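Side-chain contact in chorismate mutase (Clostridium thermocellum, PDB 1XHO), which probably catalyses the rearrangement of chorismate to prephenate, as a trimeric chorismate mutase of the AroH class: residues C[57-62]-C[133-138]. Residues are numbered along the deposited sequence; the frame is centred on the assembly and turned at random.
Sequences LKEMAE and KHVYLN
V135 packs against E59 and M60 in an apolar contact between the C-terminal part of helix 46-63 and strand 135-136, an outermost strand of the sheet within this chain. CG1 of V135 lies 3.4 Å from CG of E59, a close approach. CG2 of V135 lies 3.8 Å from CG of M60, a selenomethionine, and 3.9 Å from its CA. The same CG2 also comes within 4.0 Å of CG of E59. V135 thus sits over the two consecutive helix residues. The helix packs on the mixed sheet, consistent with the type I (AroH) fold, whose trimer forms a pseudo-alpha/beta barrel. It is the methylene part of E59 that packs here. With chi1 at -177°, CG of E59 stands anti to the backbone N and reaches V135; chi2 (76°) then turns the chain. The bend brings the carboxylate beside L137, just past the strand. OE2 of E59 lies 3.8 Å from CD2 of L137, a polar atom beside a methyl. Strand 135-136 runs parallel to strand 32-40, and V135 makes backbone hydrogen bonds with R36 and A38. M60 also touches I35, V119 and M121 on the sheet. L56, one turn earlier on the helix, touches both V135 and L137.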
ATOM      1  N   LEU C  57     -12.364   0.236  12.378  1.00 27.17           N
ATOM      2  CA  LEU C  57     -11.212  -0.435  13.002  1.00 27.86           C
ATOM      3  C   LEU C  57     -11.619  -1.286  14.212  1.00 29.75           C
ATOM      4  O   LEU C  57     -11.108  -2.377  14.388  1.00 30.73           O
ATOM      5  CB  LEU C  57     -10.162   0.588  13.444  1.00 27.93           C
ATOM      6  CG  LEU C  57      -9.496   1.420  12.347  1.00 30.52           C
ATOM      7  CD1 LEU C  57      -8.640   2.556  12.963  1.00 28.78           C
ATOM      8  CD2 LEU C  57      -8.675   0.520  11.415  1.00 30.06           C
ATOM      9  N   LYS C  58     -12.516  -0.761  15.044  1.00 34.48           N
ATOM     10  CA  LYS C  58     -13.008  -1.466  16.243  1.00 37.48           C
ATOM     11  C   LYS C  58     -13.733  -2.751  15.835  1.00 37.53           C
ATOM     12  O   LYS C  58     -13.398  -3.835  16.294  1.00 37.73           O
ATOM     13  CB  LYS C  58     -13.921  -0.528  17.061  1.00 40.76           C
ATOM     14  CG  LYS C  58     -14.588  -1.129  18.317  1.00 42.50           C
ATOM     15  CD  LYS C  58     -13.634  -1.946  19.197  1.00 45.16           C
ATOM     16  CE  LYS C  58     -14.308  -2.368  20.507  1.00 46.58           C
ATOM     17  NZ  LYS C  58     -14.441  -1.240  21.483  1.00 49.08           N
ATOM     18  N   GLU C  59     -14.689  -2.608  14.922  1.00 37.50           N
ATOM     19  CA  GLU C  59     -15.348  -3.726  14.259  1.00 37.94           C
ATOM     20  C   GLU C  59     -14.358  -4.752  13.658  1.00 37.11           C
ATOM     21  O   GLU C  59     -14.519  -5.961  13.845  1.00 35.30           O
ATOM     22  CB  GLU C  59     -16.259  -3.167  13.170  1.00 40.76           C
ATOM     23  CG  GLU C  59     -17.092  -4.178  12.421  1.00 44.02           C
ATOM     24  CD  GLU C  59     -18.268  -4.679  13.213  1.00 46.02           C
ATOM     25  OE1 GLU C  59     -18.055  -5.396  14.219  1.00 48.11           O
ATOM     26  OE2 GLU C  59     -19.407  -4.363  12.809  1.00 45.96           O
HETATM   27  N   MSE C  60     -13.338  -4.274  12.943  1.00 35.72           N
HETATM   28  CA  MSE C  60     -12.331  -5.178  12.354  1.00 35.00           C
HETATM   29  C   MSE C  60     -11.555  -5.958  13.417  1.00 34.66           C
HETATM   30  O   MSE C  60     -11.294  -7.152  13.250  1.00 34.83           O
HETATM   31  CB  MSE C  60     -11.350  -4.408  11.474  1.00 33.20           C
HETATM   32  CG  MSE C  60     -11.958  -3.917  10.183  1.00 33.37           C
HETATM   33 SE   MSE C  60     -10.717  -2.789   9.193  1.00 30.84          SE
HETATM   34  CE  MSE C  60      -9.632  -4.172   8.478  1.00 27.56           C
ATOM     35  N   ALA C  61     -11.188  -5.270  14.496  1.00 36.66           N
ATOM     36  CA  ALA C  61     -10.483  -5.886  15.627  1.00 37.22           C
ATOM     37  C   ALA C  61     -11.378  -6.865  16.413  1.00 38.34           C
ATOM     38  O   ALA C  61     -10.925  -7.946  16.795  1.00 38.58           O
ATOM     39  CB  ALA C  61      -9.930  -4.809  16.552  1.00 35.49           C
ATOM     40  N   GLU C  62     -12.640  -6.491  16.637  1.00 40.01           N
ATOM     41  CA  GLU C  62     -13.582  -7.345  17.389  1.00 43.17           C
ATOM     42  C   GLU C  62     -13.848  -8.670  16.683  1.00 42.28           C
ATOM     43  O   GLU C  62     -13.565  -9.742  17.236  1.00 41.12           O
ATOM     44  CB  GLU C  62     -14.914  -6.631  17.615  1.00 45.72           C
ATOM     45  CG  GLU C  62     -14.851  -5.511  18.610  1.00 48.51           C
ATOM     46  CD  GLU C  62     -16.097  -4.653  18.584  1.00 51.21           C
ATOM     47  OE1 GLU C  62     -16.379  -4.029  17.533  1.00 52.88           O
ATOM     48  OE2 GLU C  62     -16.796  -4.602  19.619  1.00 52.98           O
ATOM     49  N   LYS C 133     -12.448 -12.287   8.971  1.00 32.36           N
ATOM     50  CA  LYS C 133     -13.673 -11.550   8.672  1.00 31.36           C
ATOM     51  C   LYS C 133     -13.338 -10.158   8.134  1.00 30.97           C
ATOM     52  O   LYS C 133     -12.815  -9.302   8.849  1.00 28.07           O
ATOM     53  CB  LYS C 133     -14.557 -11.447   9.913  1.00 31.52           C
ATOM     54  CG  LYS C 133     -15.121 -12.789  10.374  1.00 33.26           C
ATOM     55  N   HIS C 134     -13.623  -9.954   6.857  1.00 33.09           N
ATOM     56  CA  HIS C 134     -13.531  -8.638   6.256  1.00 34.23           C
ATOM     57  C   HIS C 134     -14.804  -7.881   6.601  1.00 34.69           C
ATOM     58  O   HIS C 134     -15.874  -8.493   6.761  1.00 34.07           O
ATOM     59  CB  HIS C 134     -13.326  -8.756   4.747  1.00 35.12           C
ATOM     60  CG  HIS C 134     -12.153  -9.606   4.363  1.00 34.75           C
ATOM     61  ND1 HIS C 134     -10.851  -9.245   4.632  1.00 33.73           N
ATOM     62  CD2 HIS C 134     -12.087 -10.800   3.727  1.00 36.44           C
ATOM     63  CE1 HIS C 134     -10.032 -10.173   4.170  1.00 35.16           C
ATOM     64  NE2 HIS C 134     -10.756 -11.127   3.612  1.00 36.25           N
ATOM     65  N   VAL C 135     -14.691  -6.561   6.746  1.00 33.45           N
ATOM     66  CA  VAL C 135     -15.790  -5.751   7.278  1.00 34.53           C
ATOM     67  C   VAL C 135     -16.233  -4.678   6.284  1.00 35.76           C
ATOM     68  O   VAL C 135     -15.419  -3.899   5.795  1.00 35.54           O
ATOM     69  CB  VAL C 135     -15.394  -5.085   8.605  1.00 34.71           C
ATOM     70  CG1 VAL C 135     -16.510  -4.213   9.121  1.00 36.07           C
ATOM     71  CG2 VAL C 135     -15.034  -6.141   9.649  1.00 35.70           C
ATOM     72  N   TYR C 136     -17.533  -4.643   5.997  1.00 36.30           N
ATOM     73  CA  TYR C 136     -18.110  -3.639   5.111  1.00 36.73           C
ATOM     74  C   TYR C 136     -19.228  -2.935   5.854  1.00 34.25           C
ATOM     75  O   TYR C 136     -20.211  -3.569   6.226  1.00 32.42           O
ATOM     76  CB  TYR C 136     -18.584  -4.297   3.805  1.00 41.16           C
ATOM     77  CG  TYR C 136     -17.419  -4.873   3.033  1.00 42.42           C
ATOM     78  CD1 TYR C 136     -16.804  -4.139   2.020  1.00 43.24           C
ATOM     79  CD2 TYR C 136     -16.890  -6.128   3.357  1.00 43.14           C
ATOM     80  CE1 TYR C 136     -15.704  -4.642   1.330  1.00 43.96           C
ATOM     81  CE2 TYR C 136     -15.788  -6.643   2.678  1.00 43.91           C
ATOM     82  CZ  TYR C 136     -15.203  -5.894   1.657  1.00 44.95           C
ATOM     83  OH  TYR C 136     -14.113  -6.384   0.971  1.00 45.51           O
ATOM     84  N   LEU C 137     -19.062  -1.633   6.108  1.00 32.25           N
ATOM     85  CA  LEU C 137     -20.055  -0.874   6.889  1.00 31.77           C
ATOM     86  C   LEU C 137     -20.662   0.283   6.116  1.00 30.60           C
ATOM     87  O   LEU C 137     -20.090   0.762   5.138  1.00 26.27           O
ATOM     88  CB  LEU C 137     -19.436  -0.337   8.180  1.00 32.20           C
ATOM     89  CG  LEU C 137     -18.859  -1.362   9.157  1.00 32.12           C
ATOM     90  CD1 LEU C 137     -18.164  -0.641  10.284  1.00 31.98           C
ATOM     91  CD2 LEU C 137     -19.948  -2.300   9.692  1.00 32.33           C
ATOM     92  N   ASN C 138     -21.829   0.735   6.587  1.00 30.40           N
ATOM     93  CA  ASN C 138     -22.563   1.836   5.976  1.00 29.27           C
ATOM     94  C   ASN C 138     -22.730   1.582   4.481  1.00 28.91           C
ATOM     95  O   ASN C 138     -22.970   0.449   4.080  1.00 28.42           O
ATOM     96  CB  ASN C 138     -21.868   3.181   6.241  1.00 30.41           C
ATOM     97  CG  ASN C 138     -21.634   3.443   7.710  1.00 31.19           C
ATOM     98  OD1 ASN C 138     -22.297   2.863   8.565  1.00 32.76           O
ATOM     99  ND2 ASN C 138     -20.696   4.341   8.011  1.00 27.95           N
TER